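Local structure of pyruvate-formate lyase-activating enzyme (Bacteroides vulgatus ATCC 8482, 3CAN) at residues G11-P14 against L15-E19; V48-V51 against M52-C55; L122-H125 against P126-I129; Q166-Q169 against I170-Y174. The protein is a radical SAM superfamily activating enzyme, modelled here as a parallel six-stranded beta-sheet flanked by helices. All blocks are in the same frame, centred on the assembly; numbering follows the deposited sequence. Where two conformers were deposited one is given.

All four are local contacts along a turn, a helix end or a loop-to-strand junction around one parallel sheet, and each is partly buried. Contacts 1 and 2 lie on the same side of the chain's centre, their nearest atoms about 6 Å apart; contact 4 is on the opposite side. Contact 1 is a turn of backbone carbonyl bonds leading to the N-cap of helix 18-30, and it reaches the second subunit. Contact 2 finishes a helix with a salt bridge outside and V51 against the sheet. Contact 3 leads a loop into strand 128-133 through charges and a water, while contact 4 has an exposed rim, where the Q169 amide bonds to the D173 carboxylate, and a buried face with L171; I129 and L171 pack the last two together.

Contact 1: G11-P14 against L15-E19; sequences GGEP and LLHPE
E13 O is gripped twice, by the backbone N of L16 and by the ring nitrogen of H17, and the two donors come in from opposite faces of its carbonyl plane. L16 N sits 3.0 Å from E13 O, well above that plane, whereas H17 ND1 donates to E13 O over 3.1 Å with a fairly straight N-H angle of 151°. The imidazole has the oxygen in its own plane, and with CG beside the backbone N (chi1 -54°) the H17 ring folds back over the turn to get there. One residue on, P14 O takes the backbone N of H17 at 3.0 Å. G12 O has a weak partner in L15 N, at 3.1 Å and a bent angle. L15 itself leads its side chain past G11 O, its CG 3.9 Å from that oxygen, against L41 and L42, while G11 N is satisfied by D38. P14 and H17 pack against G6 and Q31 of the second subunit. These carbonyl bonds shape the turn after strand 6-10, and H17 holds the N-cap position of helix 18-30. GGEP, following the first strand of this fragment, matches the GGE motif that in radical SAM enzymes follows the second strand of the barrel.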
loop_
_atom_site.group_PDB
_atom_site.type_symbol
_atom_site.label_atom_id
_atom_site.label_comp_id
_atom_site.label_asym_id
_atom_site.label_seq_id
_atom_site.Cartn_x
_atom_site.Cartn_y
_atom_site.Cartn_z
ATOM N N GLY A 11 -5.970 2.868 8.303
ATOM C CA GLY A 11 -6.221 2.314 9.608
ATOM C C GLY A 11 -7.110 3.136 10.512
ATOM O O GLY A 11 -7.739 4.114 10.091
ATOM N N GLY A 12 -7.194 2.693 11.761
ATOM C CA GLY A 12 -8.124 3.266 12.719
ATOM C C GLY A 12 -7.675 4.570 13.347
ATOM O O GLY A 12 -8.496 5.434 13.634
ATOM N N GLU A 13 -6.375 4.731 13.556
ATOM C CA GLU A 13 -5.905 5.860 14.354
ATOM C C GLU A 13 -6.226 7.228 13.751
ATOM O O GLU A 13 -6.686 8.102 14.469
ATOM C CB GLU A 13 -4.418 5.767 14.653
ATOM C CG GLU A 13 -3.911 6.853 15.613
ATOM C CD GLU A 13 -4.502 6.768 17.015
ATOM O OE1 GLU A 13 -4.894 5.661 17.461
ATOM O OE2 GLU A 13 -4.543 7.815 17.702
ATOM N N PRO A 14 -5.981 7.428 12.448
ATOM C CA PRO A 14 -6.300 8.763 11.895
ATOM C C PRO A 14 -7.761 9.164 12.116
ATOM O O PRO A 14 -8.068 10.336 12.347
ATOM C CB PRO A 14 -5.974 8.602 10.403
ATOM C CG PRO A 14 -4.932 7.500 10.381
ATOM C CD PRO A 14 -5.388 6.539 11.429
ATOM N N LEU A 15 -8.651 8.179 12.097
ATOM C CA LEU A 15 -10.083 8.425 12.230
ATOM C C LEU A 15 -10.498 8.829 13.647
ATOM O O LEU A 15 -11.609 9.339 13.831
ATOM C CB LEU A 15 -10.864 7.196 11.784
ATOM C CG LEU A 15 -10.597 6.686 10.373
ATOM C CD1 LEU A 15 -11.525 5.492 10.070
ATOM C CD2 LEU A 15 -10.775 7.812 9.341
ATOM N N LEU A 16 -9.620 8.608 14.624
ATOM C CA LEU A 16 -9.832 9.058 15.999
ATOM C C LEU A 16 -9.436 10.524 16.184
ATOM O O LEU A 16 -9.636 11.101 17.259
ATOM C CB LEU A 16 -9.049 8.179 16.969
ATOM C CG LEU A 16 -9.431 6.689 16.964
ATOM C CD1 LEU A 16 -8.541 5.888 17.901
ATOM C CD2 LEU A 16 -10.898 6.500 17.319
ATOM N N HIS A 17 -8.900 11.130 15.126
ATOM C CA HIS A 17 -8.593 12.552 15.121
ATOM C C HIS A 17 -9.298 13.199 13.911
ATOM O O HIS A 17 -8.627 13.717 13.018
ATOM C CB HIS A 17 -7.087 12.790 14.959
ATOM C CG HIS A 17 -6.212 12.088 15.945
ATOM N ND1 HIS A 17 -6.042 10.717 15.968
ATOM C CD2 HIS A 17 -5.377 12.587 16.886
ATOM C CE1 HIS A 17 -5.170 10.406 16.915
ATOM N NE2 HIS A 17 -4.742 11.523 17.477
ATOM N N PRO A 18 -10.640 13.138 13.856
ATOM C CA PRO A 18 -11.361 13.560 12.658
ATOM C C PRO A 18 -11.204 15.024 12.269
ATOM O O PRO A 18 -11.042 15.315 11.078
ATOM C CB PRO A 18 -12.816 13.220 12.983
ATOM C CG PRO A 18 -12.869 13.176 14.485
ATOM C CD PRO A 18 -11.552 12.610 14.881
ATOM N N GLU A 19 -11.220 15.941 13.232
ATOM C CA GLU A 19 -11.012 17.354 12.908
ATOM C C GLU A 19 -9.611 17.590 12.325
ATOM O O GLU A 19 -9.426 18.330 11.327
ATOM C CB GLU A 19 -11.215 18.223 14.151
ATOM C CG GLU A 19 -11.184 19.717 13.891
ATOM C CD GLU A 19 -12.404 20.253 13.163
ATOM O OE1 GLU A 19 -13.457 19.566 13.139
ATOM O OE2 GLU A 19 -12.287 21.377 12.626
#

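Contact 2: V48-V51 against M52-C55; sequences VDEV and MRNC
E50 and R53 form a salt bridge in which the arginine meets the carboxylate side-on, with two nitrogens on one oxygen. NH1 of R53 is 2.9 Å from E50 OE1 and NE of R53 is 3.0 Å from the same atom. OE1 lies in the guanidinium plane, the carboxylate is turned 59° from it, and NH1 arrives nearly along the C-O axis while NE comes from above the carboxylate plane. E50 was deposited in two conformers, and the bridge belongs to the one described. Its CG stands anti to the backbone N (chi1 -173°) and the chain then bends back over the turn. N54 ties the other side: ND2 gives a bond to E50 O at 2.8 Å and a weak one to E50 OE2. The R53 guanidinium also lies flat over D49 O, which sits 3.8 Å above its centre and accepts R53 N. D49 turns its own carboxylate to a salt bridge with R87. Further in, the backbone N of N54 bonds to V51 O at 2.9 Å, near the end of the helix. The selenomethionine at M52 bends so that its CE comes 4.0 Å from V48 CG1, and its side chain packs on L58, A91 and F93. V51 CG1 meets C55 SG at 3.9 Å, with V37, L58 and I22 around the valine. This is the closing turn of the helix in the beta-alpha-beta crossover of strand 35-38, helix 45-53 and strand 57-61.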
loop_
_atom_site.group_PDB
_atom_site.type_symbol
_atom_site.label_atom_id
_atom_site.label_comp_id
_atom_site.label_asym_id
_atom_site.label_seq_id
_atom_site.Cartn_x
_atom_site.Cartn_y
_atom_site.Cartn_z
ATOM N N VAL A 48 -17.884 10.943 7.363
ATOM C CA VAL A 48 -17.637 10.333 6.057
ATOM C C VAL A 48 -17.917 11.374 4.974
ATOM O O VAL A 48 -17.147 11.534 4.055
ATOM C CB VAL A 48 -18.505 9.082 5.822
ATOM C CG1 VAL A 48 -18.282 8.526 4.404
ATOM C CG2 VAL A 48 -18.205 8.008 6.886
ATOM N N ASP A 49 -19.021 12.100 5.101
ATOM C CA ASP A 49 -19.367 13.139 4.122
ATOM C C ASP A 49 -18.299 14.233 4.039
ATOM O O ASP A 49 -17.916 14.652 2.934
ATOM C CB ASP A 49 -20.715 13.779 4.472
ATOM C CG ASP A 49 -21.885 12.848 4.261
ATOM O OD1 ASP A 49 -21.714 11.765 3.667
ATOM O OD2 ASP A 49 -23.002 13.219 4.697
ATOM N N GLU A 50 -17.808 14.688 5.191
ATOM C CA GLU A 50 -16.788 15.739 5.222
ATOM C C GLU A 50 -15.456 15.241 4.663
ATOM O O GLU A 50 -14.766 15.977 3.975
ATOM C CB GLU A 50 -16.594 16.291 6.637
ATOM C CG GLU A 50 -15.666 17.517 6.730
ATOM C CD GLU A 50 -16.196 18.759 6.007
ATOM O OE1 GLU A 50 -17.419 18.855 5.761
ATOM O OE2 GLU A 50 -15.376 19.651 5.686
ATOM N N VAL A 51 -15.094 13.994 4.961
ATOM C CA VAL A 51 -13.886 13.396 4.371
ATOM C C VAL A 51 -13.996 13.370 2.842
ATOM O O VAL A 51 -13.074 13.778 2.142
ATOM C CB VAL A 51 -13.606 11.979 4.908
ATOM C CG1 VAL A 51 -12.520 11.289 4.051
ATOM C CG2 VAL A 51 -13.156 12.053 6.379
HETATM N N MSE A 52 -15.145 12.950 2.319
HETATM C CA MSE A 52 -15.352 12.946 0.863
HETATM C C MSE A 52 -15.223 14.339 0.228
HETATM O O MSE A 52 -14.749 14.470 -0.892
HETATM C CB MSE A 52 -16.696 12.315 0.508
HETATM C CG MSE A 52 -16.738 10.817 0.685
HETATM SE SE MSE A 52 -18.366 10.018 -0.037
HETATM C CE MSE A 52 -19.627 10.629 1.298
ATOM N N ARG A 53 -15.616 15.385 0.945
ATOM C CA ARG A 53 -15.449 16.733 0.433
ATOM C C ARG A 53 -13.982 17.167 0.345
ATOM O O ARG A 53 -13.665 18.156 -0.332
ATOM C CB ARG A 53 -16.237 17.722 1.291
ATOM C CG ARG A 53 -17.723 17.664 1.045
ATOM C CD ARG A 53 -18.424 18.857 1.665
ATOM N NE ARG A 53 -18.731 18.608 3.060
ATOM C CZ ARG A 53 -19.811 17.955 3.494
ATOM N NH1 ARG A 53 -19.980 17.765 4.787
ATOM N NH2 ARG A 53 -20.727 17.483 2.653
ATOM N N ASN A 54 -13.090 16.417 0.995
ATOM C CA ASN A 54 -11.700 16.820 1.133
ATOM C C ASN A 54 -10.709 15.724 0.742
ATOM O O ASN A 54 -9.598 15.658 1.265
ATOM C CB ASN A 54 -11.456 17.300 2.558
ATOM C CG ASN A 54 -12.263 18.554 2.888
ATOM O OD1 ASN A 54 -11.943 19.658 2.420
ATOM N ND2 ASN A 54 -13.325 18.383 3.672
ATOM N N CYS A 55 -11.111 14.872 -0.193
ATOM C CA CYS A 55 -10.166 13.909 -0.750
ATOM C C CYS A 55 -10.614 13.449 -2.113
ATOM O O CYS A 55 -11.688 13.835 -2.589
ATOM C CB CYS A 55 -9.925 12.737 0.205
ATOM S SG CYS A 55 -11.285 11.547 0.324
#

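Contact 3: L122-H125 against P126-I129; sequences LPRH and PEII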
loop_
_atom_site.group_PDB
_atom_site.type_symbol
_atom_site.label_atom_id
_atom_site.label_comp_id
_atom_site.label_asym_id
_atom_site.label_seq_id
_atom_site.Cartn_x
_atom_site.Cartn_y
_atom_site.Cartn_z
ATOM N N LEU A 122 -24.614 -2.347 -5.305
ATOM C CA LEU A 122 -24.493 -0.937 -4.990
ATOM C C LEU A 122 -24.604 -0.070 -6.241
ATOM O O LEU A 122 -24.235 -0.506 -7.340
ATOM C CB LEU A 122 -23.173 -0.666 -4.261
ATOM C CG LEU A 122 -23.012 -1.425 -2.943
ATOM C CD1 LEU A 122 -21.589 -1.254 -2.370
ATOM C CD2 LEU A 122 -24.090 -0.991 -1.928
ATOM N N PRO A 123 -25.142 1.156 -6.083
ATOM C CA PRO A 123 -25.402 2.026 -7.224
ATOM C C PRO A 123 -24.137 2.521 -7.923
ATOM O O PRO A 123 -24.208 2.937 -9.085
ATOM C CB PRO A 123 -26.181 3.197 -6.606
ATOM C CG PRO A 123 -25.789 3.215 -5.204
ATOM C CD PRO A 123 -25.562 1.779 -4.818
ATOM N N ARG A 124 -23.012 2.531 -7.202
ATOM C CA ARG A 124 -21.685 2.748 -7.789
ATOM C C ARG A 124 -20.786 1.627 -7.307
ATOM O O ARG A 124 -20.713 1.375 -6.106
ATOM C CB ARG A 124 -21.091 4.095 -7.354
ATOM C CG ARG A 124 -19.712 4.378 -7.961
ATOM C CD ARG A 124 -19.117 5.732 -7.575
ATOM N NE ARG A 124 -17.786 5.877 -8.168
ATOM C CZ ARG A 124 -17.407 6.851 -8.990
ATOM N NH1 ARG A 124 -18.240 7.829 -9.335
ATOM N NH2 ARG A 124 -16.178 6.846 -9.481
ATOM N N HIS A 125 -20.129 0.940 -8.238
ATOM C CA HIS A 125 -19.193 -0.131 -7.871
ATOM C C HIS A 125 -17.844 0.451 -7.470
ATOM O O HIS A 125 -17.527 1.605 -7.829
ATOM C CB HIS A 125 -18.958 -1.070 -9.054
ATOM C CG HIS A 125 -20.162 -1.860 -9.451
ATOM N ND1 HIS A 125 -20.225 -2.558 -10.639
ATOM C CD2 HIS A 125 -21.341 -2.074 -8.821
ATOM C CE1 HIS A 125 -21.394 -3.173 -10.720
ATOM N NE2 HIS A 125 -22.095 -2.883 -9.639
ATOM N N PRO A 126 -17.017 -0.358 -6.787
ATOM C CA PRO A 126 -15.647 0.099 -6.518
ATOM C C PRO A 126 -14.864 0.292 -7.806
ATOM O O PRO A 126 -15.108 -0.404 -8.815
ATOM C CB PRO A 126 -15.033 -1.036 -5.671
ATOM C CG PRO A 126 -15.905 -2.220 -5.896
ATOM C CD PRO A 126 -17.271 -1.704 -6.245
ATOM N N GLU A 127 -13.924 1.236 -7.778
ATOM C CA GLU A 127 -12.999 1.418 -8.895
ATOM C C GLU A 127 -12.244 0.126 -9.179
ATOM O O GLU A 127 -12.001 -0.251 -10.333
ATOM C CB GLU A 127 -11.977 2.501 -8.569
ATOM C CG GLU A 127 -12.568 3.878 -8.350
ATOM C CD GLU A 127 -13.330 4.387 -9.543
ATOM O OE1 GLU A 127 -12.674 4.794 -10.528
ATOM O OE2 GLU A 127 -14.578 4.393 -9.505
ATOM N N ILE A 128 -11.844 -0.524 -8.102
ATOM C CA ILE A 128 -11.138 -1.789 -8.147
ATOM C C ILE A 128 -11.315 -2.479 -6.799
ATOM O O ILE A 128 -11.529 -1.824 -5.767
ATOM C CB ILE A 128 -9.618 -1.602 -8.438
ATOM C CG1 ILE A 128 -8.934 -2.929 -8.786
ATOM C CG2 ILE A 128 -8.889 -0.965 -7.238
ATOM C CD1 ILE A 128 -9.415 -3.557 -10.026
ATOM N N ILE A 129 -11.273 -3.803 -6.834
ATOM C CA ILE A 129 -11.200 -4.620 -5.636
ATOM C C ILE A 129 -9.808 -5.258 -5.606
ATOM O O ILE A 129 -9.460 -6.029 -6.502
ATOM C CB ILE A 129 -12.284 -5.704 -5.613
ATOM C CG1 ILE A 129 -13.687 -5.091 -5.689
ATOM C CG2 ILE A 129 -12.167 -6.555 -4.342
ATOM C CD1 ILE A 129 -14.790 -6.112 -6.021
HETATM O O HOH W 1 -15.936 3.803 -7.232
#
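R124 reaches across to E127 with an arm stretched straight from its backbone. From CB the chain sets out with CG anti to the backbone N (chi1 -179°) and stays extended from CG to NE, which carries the guanidinium to the E127 carboxylate. The first atom to find a polar partner is NE, which donates to a water 2.9 Å away, in the guanidinium plane. That water hands one bond to H125 O at 2.8 Å and another to E127 OE2 at 2.7 Å, so it sits between the arginine, the backbone and the acid. At the tip, NH2 of R124 makes a salt bridge with E127 OE2, 2.9 Å long and with an N-H angle of 155°; the nitrogen comes from above the carboxylate plane, and the two flat groups are turned 36° apart. NH1 goes the other way, to a salt bridge with D92. All this happens where the loop after helix 109-121 swings into strand 128-133 of the parallel sheet, and R124 O takes the hydroxyl of Y95 from the neighbouring strand. E127 bends at chi2, which brings its OE2 back to the arginine. P126 packs on Y95. H125 sends its ring elsewhere, against L176, with NE2 bonded to A120 O.

Contact 4: Q166-Q169 against I170-Y174; sequences QCIQ and ILTDY
I170 starts the second segment with its backbone N bonded to Q166 O at 3.0 Å, and its CG1, in the conformer described, lies 3.3 Å from that same oxygen; K113 of helix 109-121 is also near this side chain. L171 gives the straightest bond here, its N to C167 O, with an N-H angle of 172°. Its leucine branch drops onto the sheet, against I129 and L131 of strand 128-133 and A178 of strand 178-180, with A116 of helix 109-121 beside it. This is the inward side of helix 161-173, which packs on one face of the parallel sheet, over strands 128-133 and 178-180, in the alpha/beta fold. T172 faces outward and loads I168 O with two bonds, OG1 at 2.7 Å and N at 3.0 Å, from opposite faces of the carbonyl plane. OG1 can do so because it lies beside its own backbone N (chi1 -56°). D173 N bonds to Q169 O at 2.8 Å, while D173 OD1 takes Q169 NE2 at 2.7 Å; the amide holds the oxygen in its plane, but the nitrogen stands above the carboxylate plane. Y174, the first residue to leave helical geometry, still bonds through N to I170 O, and its OH has a weak bond to E117.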
loop_
_atom_site.group_PDB
_atom_site.type_symbol
_atom_site.label_atom_id
_atom_site.label_comp_id
_atom_site.label_asym_id
_atom_site.label_seq_id
_atom_site.Cartn_x
_atom_site.Cartn_y
_atom_site.Cartn_z
ATOM N N GLN A 166 -9.645 -18.175 -8.658
ATOM C CA GLN A 166 -11.059 -18.474 -8.480
ATOM C C GLN A 166 -11.778 -17.275 -7.865
ATOM O O GLN A 166 -12.884 -16.949 -8.275
ATOM C CB GLN A 166 -11.249 -19.746 -7.641
ATOM C CG GLN A 166 -10.923 -21.030 -8.428
ATOM C CD GLN A 166 -10.763 -22.278 -7.550
ATOM O OE1 GLN A 166 -10.621 -22.183 -6.328
ATOM N NE2 GLN A 166 -10.782 -23.453 -8.180
ATOM N N CYS A 167 -11.136 -16.602 -6.911
ATOM C CA CYS A 167 -11.735 -15.411 -6.291
ATOM C C CYS A 167 -11.866 -14.264 -7.296
ATOM O O CYS A 167 -12.878 -13.566 -7.347
ATOM C CB CYS A 167 -10.917 -14.967 -5.082
ATOM S SG CYS A 167 -10.970 -16.138 -3.707
ATOM N N ILE A 168 -10.829 -14.070 -8.098
ATOM C CA ILE A 168 -10.882 -13.074 -9.151
ATOM C C ILE A 168 -12.007 -13.382 -10.137
ATOM O O ILE A 168 -12.729 -12.473 -10.556
ATOM C CB ILE A 168 -9.535 -12.980 -9.901
ATOM C CG1 ILE A 168 -8.444 -12.434 -8.967
ATOM C CG2 ILE A 168 -9.676 -12.118 -11.151
ATOM C CD1 ILE A 168 -8.629 -10.975 -8.529
ATOM N N GLN A 169 -12.152 -14.652 -10.511
ATOM C CA GLN A 169 -13.195 -15.046 -11.450
ATOM C C GLN A 169 -14.591 -14.760 -10.907
ATOM O O GLN A 169 -15.449 -14.270 -11.635
ATOM C CB GLN A 169 -13.089 -16.529 -11.816
ATOM C CG GLN A 169 -14.003 -16.945 -12.961
ATOM C CD GLN A 169 -13.671 -16.201 -14.249
ATOM O OE1 GLN A 169 -12.548 -16.270 -14.742
ATOM N NE2 GLN A 169 -14.641 -15.472 -14.783
ATOM N N ILE A 170 -14.818 -15.093 -9.640
ATOM C CA ILE A 170 -16.111 -14.843 -8.994
ATOM C C ILE A 170 -16.469 -13.361 -9.088
ATOM O O ILE A 170 -17.551 -12.985 -9.535
ATOM C CB ILE A 170 -16.093 -15.279 -7.507
ATOM C CG1 ILE A 170 -16.034 -16.809 -7.397
ATOM C CG2 ILE A 170 -17.330 -14.755 -6.770
ATOM C CD1 ILE A 170 -15.547 -17.311 -6.047
ATOM N N LEU A 171 -15.548 -12.506 -8.663
ATOM C CA LEU A 171 -15.811 -11.078 -8.675
ATOM C C LEU A 171 -16.078 -10.571 -10.106
ATOM O O LEU A 171 -17.008 -9.788 -10.329
ATOM C CB LEU A 171 -14.648 -10.331 -8.008
ATOM C CG LEU A 171 -14.508 -10.586 -6.507
ATOM C CD1 LEU A 171 -13.118 -10.157 -5.995
ATOM C CD2 LEU A 171 -15.645 -9.893 -5.729
ATOM N N THR A 172 -15.282 -11.050 -11.058
ATOM C CA THR A 172 -15.442 -10.717 -12.466
ATOM C C THR A 172 -16.805 -11.178 -12.983
ATOM O O THR A 172 -17.473 -10.441 -13.710
ATOM C CB THR A 172 -14.305 -11.338 -13.316
ATOM O OG1 THR A 172 -13.027 -10.915 -12.801
ATOM C CG2 THR A 172 -14.423 -10.918 -14.770
ATOM N N ASP A 173 -17.216 -12.388 -12.596
ATOM C CA ASP A 173 -18.518 -12.933 -12.996
ATOM C C ASP A 173 -19.700 -12.071 -12.544
ATOM O O ASP A 173 -20.738 -12.062 -13.204
ATOM C CB ASP A 173 -18.698 -14.366 -12.463
ATOM C CG ASP A 173 -17.844 -15.399 -13.202
ATOM O OD1 ASP A 173 -17.311 -15.110 -14.296
ATOM O OD2 ASP A 173 -17.705 -16.523 -12.669
ATOM N N TYR A 174 -19.544 -11.357 -11.425
ATOM C CA TYR A 174 -20.579 -10.456 -10.908
ATOM C C TYR A 174 -20.447 -9.034 -11.456
ATOM O O TYR A 174 -21.149 -8.117 -11.012
ATOM C CB TYR A 174 -20.548 -10.436 -9.372
ATOM C CG TYR A 174 -21.229 -11.618 -8.731
ATOM C CD1 TYR A 174 -20.511 -12.744 -8.360
ATOM C CD2 TYR A 174 -22.599 -11.594 -8.460
ATOM C CE1 TYR A 174 -21.137 -13.839 -7.762
ATOM C CE2 TYR A 174 -23.231 -12.679 -7.869
ATOM C CZ TYR A 174 -22.493 -13.796 -7.507
ATOM O OH TYR A 174 -23.114 -14.877 -6.896
#